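Local structure of fructose-bisphosphatase (Pyrococcus horikoshii, 1VDW) at residues I11-D16 against Y113-E118; R15-N20 against F99-A104; M22-N27 against K44-V49; I53-F58 against V65-I70; G88-N91 against G95-F98. The protein probably hydrolyses fructose 1,6-bisphosphate to fructose 6-phosphate and phosphate with magnesium as cofactor, working as a homodimer. All blocks are in the same frame, centred on the assembly; numbering follows the deposited sequence.

Contact 1 (I11-D16 against Y113-E118); sequences IDIIRD and YAFIYE
Helix-on-sheet packing in the layered alpha/beta fold of the inositol monophosphatase superfamily brings Ile13 and Ile14 of helix 3-20 onto Phe115 and Tyr117 of strand 110-118. Phe115 and Tyr117, two positions apart on the strand, point the same way, toward the helix, while Ile116 between them turns to the other side of the sheet and meets helices 175-184 and 199-211. The two isoleucines use their partners differently. Ile14 lies over a face of the Tyr117 ring: its CG1 sits 3.9 Å from the ring centroid and only 10° off the ring normal, a CH-pi contact. Its CG2 covers the phenol end, with CG2 3.6 Å from Tyr117 CZ and 3.7 Å from Tyr117 OH. Tyr117 reaches out under Ile14 because its CG is anti to the backbone N (chi1 175°), and its hydroxyl is hydrogen-bonded to Asp18, one turn further along the same helix. The tyrosine was modelled in two conformations, and this account holds for one of them. With an alanine here in place of Ile14, both branches over the ring would be gone, which would probably uncover that face of Tyr117 and leave the ring freer to rock about its CB-CG bond, held mainly at the hydroxyl. Asp12, which takes no part here, is salt-bridged to Lys8 and to Lys57 of helix 45-60. Ile13 meets Phe115 at the ring edge instead of over a face: its CD1 lies near the ring plane, 3.8 Å from Phe115 CZ, with CG2 4.1 Å from the same CZ.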
# COMPACT_ATOMS: atom_id res chain seq x y z
N ILE A 11 19.34 12.01 10.41
CA ILE A 11 20.23 10.96 9.93
C ILE A 11 20.58 9.98 11.05
O ILE A 11 20.64 8.78 10.82
CB ILE A 11 21.53 11.55 9.34
CG1 ILE A 11 21.19 12.48 8.17
CG2 ILE A 11 22.45 10.42 8.89
CD1 ILE A 11 20.37 11.83 7.09
N ASP A 12 20.81 10.48 12.26
CA ASP A 12 21.11 9.58 13.38
C ASP A 12 19.93 8.63 13.53
O ASP A 12 20.10 7.44 13.78
CB ASP A 12 21.29 10.35 14.70
CG ASP A 12 22.52 11.24 14.71
OD1 ASP A 12 23.48 10.96 13.97
OD2 ASP A 12 22.52 12.22 15.49
N ILE A 13 18.72 9.16 13.38
CA ILE A 13 17.51 8.36 13.50
C ILE A 13 17.40 7.32 12.39
O ILE A 13 17.04 6.17 12.64
CB ILE A 13 16.27 9.27 13.54
CG1 ILE A 13 16.26 10.05 14.86
CG2 ILE A 13 14.99 8.44 13.39
CD1 ILE A 13 15.20 11.13 14.95
N ILE A 14 17.71 7.71 11.15
CA ILE A 14 17.66 6.76 10.05
C ILE A 14 18.57 5.59 10.41
O ILE A 14 18.17 4.43 10.30
CB ILE A 14 18.17 7.39 8.72
CG1 ILE A 14 17.12 8.34 8.15
CG2 ILE A 14 18.50 6.29 7.70
CD1 ILE A 14 17.55 9.03 6.88
N ARG A 15 19.78 5.90 10.85
CA ARG A 15 20.74 4.86 11.21
C ARG A 15 20.25 4.00 12.38
O ARG A 15 20.35 2.77 12.33
CB ARG A 15 22.08 5.50 11.54
CG ARG A 15 22.73 6.14 10.33
CD ARG A 15 23.96 6.95 10.69
NE ARG A 15 24.63 7.45 9.49
CZ ARG A 15 25.52 8.43 9.49
NH1 ARG A 15 25.87 9.03 10.62
NH2 ARG A 15 26.07 8.81 8.35
N ASP A 16 19.72 4.63 13.42
CA ASP A 16 19.23 3.88 14.57
C ASP A 16 18.06 2.98 14.16
O ASP A 16 17.95 1.84 14.62
CB ASP A 16 18.77 4.83 15.68
CG ASP A 16 19.93 5.60 16.30
OD1 ASP A 16 21.04 5.04 16.38
OD2 ASP A 16 19.72 6.76 16.71
N TYR A 113 10.91 22.46 10.95
CA TYR A 113 11.47 21.32 10.23
C TYR A 113 10.66 20.07 10.51
O TYR A 113 10.15 19.88 11.61
CB TYR A 113 12.92 21.09 10.67
CG TYR A 113 13.58 19.88 10.05
CD1 TYR A 113 13.93 19.88 8.70
CD2 TYR A 113 13.87 18.76 10.81
CE1 TYR A 113 14.55 18.77 8.12
CE2 TYR A 113 14.49 17.65 10.25
CZ TYR A 113 14.83 17.66 8.91
OH TYR A 113 15.45 16.56 8.36
N ALA A 114 10.56 19.21 9.50
CA ALA A 114 9.86 17.95 9.65
C ALA A 114 10.45 16.96 8.67
O ALA A 114 10.95 17.34 7.60
CB ALA A 114 8.37 18.13 9.38
N PHE A 115 10.43 15.69 9.04
CA PHE A 115 10.91 14.67 8.13
C PHE A 115 10.10 13.41 8.31
O PHE A 115 9.50 13.16 9.36
CB PHE A 115 12.42 14.38 8.33
CG PHE A 115 12.74 13.48 9.50
CD1 PHE A 115 12.67 12.09 9.38
CD2 PHE A 115 13.17 14.02 10.71
CE1 PHE A 115 13.03 11.26 10.44
CE2 PHE A 115 13.52 13.19 11.77
CZ PHE A 115 13.46 11.81 11.64
N ILE A 116 10.03 12.65 7.23
CA ILE A 116 9.36 11.36 7.21
C ILE A 116 10.35 10.44 6.52
O ILE A 116 10.81 10.72 5.41
CB ILE A 116 8.04 11.41 6.40
CG1 ILE A 116 6.99 12.21 7.18
CG2 ILE A 116 7.53 9.98 6.13
CD1 ILE A 116 5.73 12.52 6.39
N TYR A 117 10.67 9.34 7.19
CA TYR A 117 11.60 8.33 6.68
C TYR A 117 10.81 7.11 6.22
O TYR A 117 10.14 6.47 7.03
CB TYR A 117 12.61 7.95 7.77
CG TYR A 117 13.56 6.83 7.39
CD1 TYR A 117 14.18 6.81 6.14
CD2 TYR A 117 13.85 5.80 8.29
CE1 TYR A 117 15.07 5.79 5.79
CE2 TYR A 117 14.74 4.77 7.94
CZ TYR A 117 15.34 4.78 6.69
OH TYR A 117 16.21 3.76 6.34
N GLU A 118 10.90 6.79 4.93
CA GLU A 118 10.20 5.64 4.35
C GLU A 118 11.34 4.65 4.07
O GLU A 118 11.91 4.61 2.97
CB GLU A 118 9.51 6.08 3.07
CG GLU A 118 8.76 4.96 2.37
CD GLU A 118 8.04 5.38 1.10
OE1 GLU A 118 8.29 6.48 0.56
OE2 GLU A 118 7.21 4.57 0.62

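Contact 2 (R15-N20 against F99-A104); sequences RDFDHN and FAVSVA
Phe17 and Val101 lie alongside each other, running in opposite directions, one projecting from the last turn of helix 3-20 and the other from strand 100-107. With its CG anti to the backbone N (chi1 -173°), Phe17 turns its ring toward the sheet and sets the CD1-CE1 side against the valine. Val101 answers with a single methyl, CG2, which stands 3.4 Å from Phe17 CD1 and 3.6 Å from Phe17 CE1. The methyl approaches at a slant, so neither a face contact nor an edge contact describes it. Phe99, just before the strand, meets the far end of the ring more loosely: Phe17 CZ is 4.4 Å from Phe99 CD1, again at a slant, and Phe99 also meets Phe92 edge-to-face and packs on Phe25. Within the last helical turn, Asp16 O accepts both Asn20 N, at 2.9 Å, and the side-chain amide Asn20 ND2, at 3.1 Å; the amide comes in 18° out of the carbonyl plane. Across the contact itself the chemistry is purely hydrocarbon, so shape and burial hold helix to strand. The Phe17 side chain also comes within about 4 Å of that of Leu86, a predicted magnesium ligand that could coordinate only through its backbone, which makes this apolar layer part of the packing behind the probable metal site.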
# COMPACT_ATOMS: atom_id res chain seq x y z
N ARG A 15 19.78 5.90 10.85
CA ARG A 15 20.74 4.86 11.21
C ARG A 15 20.25 4.00 12.38
O ARG A 15 20.35 2.77 12.33
CB ARG A 15 22.08 5.50 11.54
CG ARG A 15 22.73 6.14 10.33
CD ARG A 15 23.96 6.95 10.69
NE ARG A 15 24.63 7.45 9.49
CZ ARG A 15 25.52 8.43 9.49
NH1 ARG A 15 25.87 9.03 10.62
NH2 ARG A 15 26.07 8.81 8.35
N ASP A 16 19.72 4.63 13.42
CA ASP A 16 19.23 3.88 14.57
C ASP A 16 18.06 2.98 14.16
O ASP A 16 17.95 1.84 14.62
CB ASP A 16 18.77 4.83 15.68
CG ASP A 16 19.93 5.60 16.30
OD1 ASP A 16 21.04 5.04 16.38
OD2 ASP A 16 19.72 6.76 16.71
N PHE A 17 17.20 3.49 13.28
CA PHE A 17 16.05 2.74 12.82
C PHE A 17 16.47 1.51 12.01
O PHE A 17 15.99 0.41 12.26
CB PHE A 17 15.15 3.62 11.95
CG PHE A 17 13.86 2.97 11.57
CD1 PHE A 17 12.73 3.14 12.36
CD2 PHE A 17 13.78 2.16 10.45
CE1 PHE A 17 11.53 2.51 12.04
CE2 PHE A 17 12.58 1.52 10.12
CZ PHE A 17 11.46 1.70 10.91
N ASP A 18 17.35 1.71 11.04
CA ASP A 18 17.79 0.59 10.22
C ASP A 18 18.50 -0.48 11.05
O ASP A 18 18.41 -1.67 10.76
CB ASP A 18 18.74 1.05 9.11
CG ASP A 18 18.07 1.98 8.11
OD1 ASP A 18 16.83 1.97 8.01
OD2 ASP A 18 18.80 2.72 7.42
N HIS A 19 19.20 -0.05 12.10
CA HIS A 19 19.94 -1.00 12.92
C HIS A 19 19.10 -1.76 13.94
O HIS A 19 19.30 -2.96 14.14
CB HIS A 19 21.09 -0.29 13.64
CG HIS A 19 21.92 -1.19 14.49
ND1 HIS A 19 21.50 -1.65 15.73
CD2 HIS A 19 23.13 -1.75 14.28
CE1 HIS A 19 22.43 -2.44 16.24
NE2 HIS A 19 23.43 -2.52 15.38
N ASN A 20 18.14 -1.08 14.56
CA ASN A 20 17.31 -1.70 15.58
C ASN A 20 15.94 -2.17 15.15
O ASN A 20 15.39 -3.11 15.72
CB ASN A 20 17.15 -0.73 16.76
CG ASN A 20 18.45 -0.52 17.52
OD1 ASN A 20 18.86 -1.37 18.30
ND2 ASN A 20 19.10 0.61 17.27
N PHE A 99 5.40 1.70 5.92
CA PHE A 99 5.61 2.15 7.30
C PHE A 99 6.67 3.25 7.26
O PHE A 99 7.42 3.36 6.29
CB PHE A 99 6.01 0.99 8.22
CG PHE A 99 7.15 0.15 7.72
CD1 PHE A 99 8.47 0.53 7.97
CD2 PHE A 99 6.90 -1.02 7.03
CE1 PHE A 99 9.52 -0.27 7.53
CE2 PHE A 99 7.95 -1.82 6.58
CZ PHE A 99 9.26 -1.45 6.84
N ALA A 100 6.71 4.07 8.31
CA ALA A 100 7.63 5.19 8.32
C ALA A 100 7.85 5.76 9.70
O ALA A 100 7.17 5.40 10.66
CB ALA A 100 7.08 6.29 7.42
N VAL A 101 8.83 6.66 9.78
CA VAL A 101 9.13 7.40 11.00
C VAL A 101 8.69 8.82 10.65
O VAL A 101 9.01 9.33 9.57
CB VAL A 101 10.64 7.42 11.30
CG1 VAL A 101 10.91 8.31 12.51
CG2 VAL A 101 11.12 6.01 11.57
N SER A 102 7.96 9.46 11.56
CA SER A 102 7.44 10.81 11.33
C SER A 102 7.85 11.75 12.47
O SER A 102 7.53 11.48 13.63
CB SER A 102 5.91 10.75 11.23
OG SER A 102 5.33 12.04 11.12
N VAL A 103 8.53 12.84 12.13
CA VAL A 103 8.99 13.80 13.14
C VAL A 103 8.77 15.24 12.70
O VAL A 103 9.20 15.63 11.62
CB VAL A 103 10.50 13.62 13.43
CG1 VAL A 103 11.00 14.73 14.35
CG2 VAL A 103 10.77 12.27 14.07
N ALA A 104 8.11 16.03 13.54
CA ALA A 104 7.88 17.44 13.26
C ALA A 104 8.50 18.24 14.42
O ALA A 104 8.26 17.94 15.59
CB ALA A 104 6.40 17.73 13.16

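Contact 3 (M22-N27 against K44-V49); sequences MPLFGN and KVVDKV
Leu24 carries this contact, reaching from the loop after helix 3-20 to Val46 and Val49 near the start of helix 45-60. The packed part is small. The methyl Leu24 CD1 does all the close touching: it lies 4.3 Å from Val46 CG2 and equally far from Val46 CA, so it rests on the helix backbone as well as on the side chain, and it reaches Val49 CG2 at 4.5 Å. Val46 and Val49 are three residues apart and present one side of the helix, with the leucine tip laid over both. At these distances the methyl rests lightly on the helix, looser than in a tightly interlocked core. Toward solvent the loop is shaped by its own bonds. A type II turn runs from Leu24 to Asn27, closed by Asn27 N to Leu24 O at 2.9 Å, and exposed Gly26 takes a positive phi of 95° that would jam a side chain against the preceding carbonyl. On the helix side Lys44 is the N-cap residue, and the start is fixed by Asp47, whose OD2 uses its anti lone pair to accept Lys44 N at 2.9 Å with a 157° angle at the hydrogen. Around this junction Phe92 of helix 89-93 packs on both Leu24 and Val46, Leu86 of strand 86-87 backs Val46, and Asp47 OD1 bonds to Ser89 at the start of helix 89-93. The loop, the start of helix 45-60 and helix 89-93 thus meet at Phe92, and Phe25 carries the loop on to Val121 of the second subunit.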
# COMPACT_ATOMS: atom_id res chain seq x y z
N MET A 22 14.68 -2.35 11.37
CA MET A 22 14.60 -3.14 10.14
C MET A 22 14.95 -4.62 10.27
O MET A 22 14.38 -5.45 9.56
CB MET A 22 15.42 -2.49 9.02
CG MET A 22 14.79 -1.23 8.43
SD MET A 22 13.06 -1.45 7.89
CE MET A 22 13.28 -2.42 6.43
N PRO A 23 15.89 -4.98 11.16
CA PRO A 23 16.19 -6.42 11.25
C PRO A 23 14.96 -7.19 11.74
O PRO A 23 14.90 -8.41 11.62
CB PRO A 23 17.33 -6.47 12.26
CG PRO A 23 18.04 -5.17 12.02
CD PRO A 23 16.88 -4.20 11.91
N LEU A 24 13.99 -6.46 12.28
CA LEU A 24 12.77 -7.07 12.79
C LEU A 24 11.72 -7.29 11.70
O LEU A 24 10.75 -8.01 11.92
CB LEU A 24 12.18 -6.21 13.91
CG LEU A 24 13.01 -6.07 15.19
CD1 LEU A 24 12.30 -5.15 16.16
CD2 LEU A 24 13.23 -7.44 15.82
N PHE A 25 11.91 -6.67 10.54
CA PHE A 25 10.97 -6.83 9.44
C PHE A 25 11.10 -8.25 8.92
O PHE A 25 12.16 -8.65 8.42
CB PHE A 25 11.27 -5.81 8.32
CG PHE A 25 10.21 -5.74 7.25
CD1 PHE A 25 8.90 -5.43 7.57
CD2 PHE A 25 10.54 -5.96 5.92
CE1 PHE A 25 7.92 -5.34 6.58
CE2 PHE A 25 9.57 -5.88 4.92
CZ PHE A 25 8.25 -5.56 5.25
N GLY A 26 10.02 -9.02 9.04
CA GLY A 26 10.05 -10.40 8.60
C GLY A 26 10.37 -11.33 9.76
O GLY A 26 10.34 -12.55 9.61
N ASN A 27 10.67 -10.75 10.92
CA ASN A 27 11.00 -11.51 12.12
C ASN A 27 9.78 -11.60 13.04
O ASN A 27 9.26 -10.59 13.49
CB ASN A 27 12.15 -10.84 12.88
CG ASN A 27 12.65 -11.67 14.05
OD1 ASN A 27 11.88 -12.34 14.73
ND2 ASN A 27 13.95 -11.61 14.29
N LYS A 44 3.33 -3.72 20.66
CA LYS A 44 4.18 -4.84 20.29
C LYS A 44 5.67 -4.51 20.37
O LYS A 44 6.04 -3.34 20.48
CB LYS A 44 3.82 -5.33 18.88
CG LYS A 44 2.42 -5.92 18.81
CD LYS A 44 2.04 -6.30 17.39
CE LYS A 44 0.64 -6.90 17.34
NZ LYS A 44 0.54 -8.16 18.12
N VAL A 45 6.50 -5.54 20.32
CA VAL A 45 7.95 -5.35 20.40
C VAL A 45 8.47 -4.25 19.49
O VAL A 45 9.16 -3.34 19.95
CB VAL A 45 8.70 -6.67 20.09
CG1 VAL A 45 10.20 -6.40 19.95
CG2 VAL A 45 8.46 -7.68 21.20
N VAL A 46 8.15 -4.31 18.20
CA VAL A 46 8.64 -3.30 17.28
C VAL A 46 8.23 -1.87 17.66
O VAL A 46 9.00 -0.93 17.47
CB VAL A 46 8.20 -3.60 15.82
CG1 VAL A 46 6.70 -3.42 15.66
CG2 VAL A 46 8.97 -2.71 14.86
N ASP A 47 7.03 -1.70 18.19
CA ASP A 47 6.56 -0.37 18.60
C ASP A 47 7.42 0.17 19.73
O ASP A 47 7.83 1.33 19.73
CB ASP A 47 5.11 -0.42 19.08
CG ASP A 47 4.17 -0.97 18.04
OD1 ASP A 47 4.19 -0.48 16.90
OD2 ASP A 47 3.39 -1.89 18.38
N LYS A 48 7.68 -0.69 20.72
CA LYS A 48 8.47 -0.31 21.88
C LYS A 48 9.92 -0.01 21.51
O LYS A 48 10.50 0.95 22.02
CB LYS A 48 8.41 -1.41 22.94
CG LYS A 48 9.16 -1.07 24.22
CD LYS A 48 8.64 0.22 24.86
CE LYS A 48 7.18 0.10 25.25
NZ LYS A 48 6.70 1.33 25.95
N VAL A 49 10.50 -0.83 20.65
CA VAL A 49 11.88 -0.61 20.24
C VAL A 49 11.96 0.72 19.49
O VAL A 49 12.88 1.51 19.72
CB VAL A 49 12.40 -1.75 19.34
CG1 VAL A 49 13.80 -1.41 18.84
CG2 VAL A 49 12.42 -3.06 20.12

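Contact 4 (I53-F58 against V65-I70); sequences IIISKF and VVSEEI
Two like bends in Ile55, chi1 -62° and chi2 -57°, fold its CD1 toward the strand while CG2, anti to the backbone N, is left facing Ile70. Ile70 is extended about CB-CG1, with CD1 anti to CA, and the two side chains reach for each other tip to tip. Ile70 CD1 lands on Ile55 CG2 at 3.3 Å, closer than carbons usually pack, and also lies 3.6 Å from Ile55 CG1; the methyl is wedged against the fork of the helix residue. The folded CD1 of Ile55 meets other residues: it is 3.8 Å from Ser67 CB, in the conformer modelled here, and 4.0 Å from Val65 CG1, lying across two strand residues that point to the same side. This is helix-on-sheet packing in the large mixed sheet of the fold: helix 45-60 runs out, the chain turns, and strand 64-67 comes back along it, nearly antiparallel, with the segment directions at 161° and their axes 9.6 Å apart. Strand 64-67 lies parallel to its sheet neighbour 79-84, whose Val81 and Val83 carry the same apolar layer against Phe58 and Ile55. Nearer the turn, Phe58 makes contact through its CB, 3.9 Å from Val65 CG2, while the ring leads away toward Trp6, Ile9 and Ile13 of helix 3-20. Past the strand end the chain bends to Glu68, a predicted magnesium ligand that is salt-bridged to Arg198. Exposed Ile70 brings that bend back onto Ile55, so the same isoleucine touches the chain before and after Glu68, at Ser67 and Ile70.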
# COMPACT_ATOMS: atom_id res chain seq x y z
N ILE A 53 14.33 4.08 20.93
CA ILE A 53 15.40 4.76 20.20
C ILE A 53 15.13 6.22 19.85
O ILE A 53 16.03 7.05 19.96
CB ILE A 53 15.76 4.00 18.91
CG1 ILE A 53 14.54 3.89 17.99
CG2 ILE A 53 16.29 2.61 19.25
CD1 ILE A 53 14.81 3.17 16.69
N ILE A 54 13.91 6.54 19.45
CA ILE A 54 13.60 7.90 19.06
C ILE A 54 13.21 8.84 20.20
O ILE A 54 13.66 9.98 20.25
CB ILE A 54 12.49 7.92 17.98
CG1 ILE A 54 12.39 9.31 17.35
CG2 ILE A 54 11.16 7.51 18.60
CD1 ILE A 54 11.52 9.36 16.12
N ILE A 55 12.38 8.37 21.12
CA ILE A 55 11.96 9.21 22.24
C ILE A 55 13.15 9.60 23.11
O ILE A 55 13.29 10.75 23.51
CB ILE A 55 10.90 8.51 23.10
CG1 ILE A 55 9.65 8.24 22.26
CG2 ILE A 55 10.55 9.38 24.31
CD1 ILE A 55 9.04 9.48 21.62
N SER A 56 14.01 8.63 23.40
CA SER A 56 15.18 8.88 24.23
C SER A 56 16.06 9.93 23.56
O SER A 56 16.61 10.82 24.22
CB SER A 56 15.98 7.59 24.43
OG SER A 56 16.47 7.10 23.20
N LYS A 57 16.18 9.83 22.24
CA LYS A 57 16.99 10.76 21.46
C LYS A 57 16.60 12.21 21.73
O LYS A 57 17.44 13.05 22.06
CB LYS A 57 16.83 10.45 19.97
CG LYS A 57 17.67 11.30 19.04
CD LYS A 57 19.15 10.95 19.13
CE LYS A 57 19.94 11.64 18.03
NZ LYS A 57 21.39 11.29 18.07
N PHE A 58 15.31 12.51 21.59
CA PHE A 58 14.82 13.87 21.81
C PHE A 58 14.75 14.25 23.28
O PHE A 58 14.97 15.41 23.63
CB PHE A 58 13.45 14.03 21.14
CG PHE A 58 13.52 13.97 19.64
CD1 PHE A 58 14.16 14.97 18.91
CD2 PHE A 58 12.97 12.89 18.95
CE1 PHE A 58 14.26 14.90 17.53
CE2 PHE A 58 13.06 12.81 17.56
CZ PHE A 58 13.71 13.82 16.85
N VAL A 65 8.57 16.79 24.20
CA VAL A 65 8.23 15.71 23.29
C VAL A 65 6.77 15.31 23.39
O VAL A 65 6.21 15.19 24.48
CB VAL A 65 9.09 14.46 23.58
CG1 VAL A 65 8.81 13.40 22.52
CG2 VAL A 65 10.56 14.83 23.59
N VAL A 66 6.16 15.11 22.23
CA VAL A 66 4.77 14.69 22.16
C VAL A 66 4.71 13.43 21.31
O VAL A 66 5.10 13.44 20.14
CB VAL A 66 3.87 15.77 21.52
CG1 VAL A 66 2.42 15.31 21.53
CG2 VAL A 66 4.01 17.08 22.28
N SER A 67 4.25 12.34 21.91
CA SER A 67 4.12 11.07 21.21
C SER A 67 2.86 10.42 21.78
O SER A 67 2.57 10.57 22.96
CB SER A 67 5.35 10.19 21.45
OG SER A 67 5.44 9.16 20.48
N GLU A 68 2.13 9.70 20.94
CA GLU A 68 0.88 9.08 21.37
C GLU A 68 0.95 8.22 22.63
O GLU A 68 0.15 8.40 23.55
CB GLU A 68 0.29 8.25 20.22
CG GLU A 68 -1.06 7.62 20.55
CD GLU A 68 -1.76 7.06 19.33
OE1 GLU A 68 -2.85 6.47 19.50
OE2 GLU A 68 -1.24 7.21 18.21
N GLU A 69 1.90 7.29 22.68
CA GLU A 69 2.02 6.40 23.82
C GLU A 69 2.61 7.01 25.09
O GLU A 69 2.28 6.59 26.20
CB GLU A 69 2.84 5.16 23.43
CG GLU A 69 2.23 4.36 22.29
CD GLU A 69 0.79 3.96 22.56
OE1 GLU A 69 0.54 3.27 23.57
OE2 GLU A 69 -0.10 4.34 21.77
N ILE A 70 3.48 8.01 24.94
CA ILE A 70 4.10 8.65 26.09
C ILE A 70 3.40 9.95 26.48
O ILE A 70 3.62 10.49 27.56
CB ILE A 70 5.60 8.94 25.80
CG1 ILE A 70 6.33 7.61 25.58
CG2 ILE A 70 6.23 9.69 26.96
CD1 ILE A 70 7.80 7.76 25.26

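Contact 5 (G88-N91 against G95-F98); sequences GSYN and GIPF
Asn91 ND2 is gripped by two carbonyls, Phe98 O at 2.9 Å and Leu172 O from a distant loop. The bond to Phe98 is nearly straight at 165°, lies in the amide plane of Asn91 and meets a lone pair in the carbonyl plane. The same residue's backbone ends helix 89-93: Ile96 N donates to Asn91 O at 2.8 Å, arriving from above the carbonyl plane, in a Schellman motif whose C-prime residue is Gly95 with positive phi. An inverse gamma turn centred on Pro97 follows, closed by Phe98 N to Ile96 O at 2.8 Å. Ile96 folds back over the helix end, its CB 3.6 Å from Asn91 CB and its CD1 4.1 Å from Tyr90 CE2. Gly88 lies against Phe98 O, where a CB would clash. A leucine in place of Asn91 would remove the amide and probably leave Phe98 O and Leu172 O without their donor and Arg170 of the second subunit without the acceptor OD1. The amide that holds the turn with ND2 thus reaches that subunit with OD1, as Tyr90 OH does at its Ala186, so turn and dimer contact share residues.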
# COMPACT_ATOMS: atom_id res chain seq x y z
N GLY A 88 2.48 2.73 10.76
CA GLY A 88 2.33 1.53 9.96
C GLY A 88 2.73 0.27 10.71
O GLY A 88 3.26 -0.67 10.12
N SER A 89 2.45 0.23 12.01
CA SER A 89 2.79 -0.91 12.85
C SER A 89 2.20 -2.23 12.35
O SER A 89 2.91 -3.23 12.21
CB SER A 89 2.33 -0.66 14.29
OG SER A 89 2.68 -1.76 15.12
N TYR A 90 0.89 -2.25 12.11
CA TYR A 90 0.25 -3.47 11.61
C TYR A 90 0.94 -3.91 10.33
O TYR A 90 1.25 -5.09 10.15
CB TYR A 90 -1.24 -3.26 11.32
CG TYR A 90 -1.87 -4.50 10.71
CD1 TYR A 90 -2.37 -5.51 11.52
CD2 TYR A 90 -1.87 -4.69 9.33
CE1 TYR A 90 -2.86 -6.69 10.98
CE2 TYR A 90 -2.36 -5.88 8.77
CZ TYR A 90 -2.85 -6.87 9.60
OH TYR A 90 -3.31 -8.06 9.07
N ASN A 91 1.17 -2.96 9.43
CA ASN A 91 1.81 -3.30 8.17
C ASN A 91 3.17 -3.92 8.40
O ASN A 91 3.50 -4.96 7.83
CB ASN A 91 1.97 -2.05 7.30
CG ASN A 91 0.65 -1.52 6.77
OD1 ASN A 91 -0.37 -2.22 6.77
ND2 ASN A 91 0.67 -0.29 6.29
N GLY A 95 4.56 -7.75 7.23
CA GLY A 95 5.36 -7.69 6.03
C GLY A 95 4.83 -6.81 4.91
O GLY A 95 5.22 -6.99 3.75
N ILE A 96 3.94 -5.88 5.24
CA ILE A 96 3.36 -4.97 4.25
C ILE A 96 4.32 -3.77 4.21
O ILE A 96 4.50 -3.08 5.21
CB ILE A 96 1.95 -4.57 4.67
CG1 ILE A 96 1.08 -5.83 4.80
CG2 ILE A 96 1.36 -3.60 3.66
CD1 ILE A 96 -0.34 -5.58 5.23
N PRO A 97 4.94 -3.51 3.04
CA PRO A 97 5.91 -2.42 2.87
C PRO A 97 5.44 -0.98 2.89
O PRO A 97 5.80 -0.19 2.01
CB PRO A 97 6.59 -2.79 1.56
CG PRO A 97 5.46 -3.33 0.76
CD PRO A 97 4.70 -4.20 1.76
N PHE A 98 4.65 -0.63 3.90
CA PHE A 98 4.16 0.73 4.08
C PHE A 98 4.27 1.10 5.55
O PHE A 98 3.38 0.81 6.34
CB PHE A 98 2.70 0.86 3.64
CG PHE A 98 2.51 0.83 2.16
CD1 PHE A 98 3.08 1.80 1.34
CD2 PHE A 98 1.78 -0.20 1.57
CE1 PHE A 98 2.93 1.74 -0.04
CE2 PHE A 98 1.63 -0.27 0.19
CZ PHE A 98 2.20 0.71 -0.62

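In the fold
From the N terminus, helix 3-20 opens the two longest loops: contact 1 closes on strand 110-118, contact 2 on its sheet neighbour 100-107, so both lay one helix on adjacent strands, and contact 2 falls within the span of contact 1. The other three follow in series within both spans. Contact 3 closes the short excursion after helix 3-20 onto the start of helix 45-60; contact 4 turns the end of that helix back onto strand 64-67, near one edge of the same sheet; contact 5 closes the tight turn after helix 89-93, leading into strand 100-107. Ile54 packs on Ile13 and Val103, joining contact 4 to contacts 1 and 2, and Phe25 on Gly95 joins contacts 3 and 5.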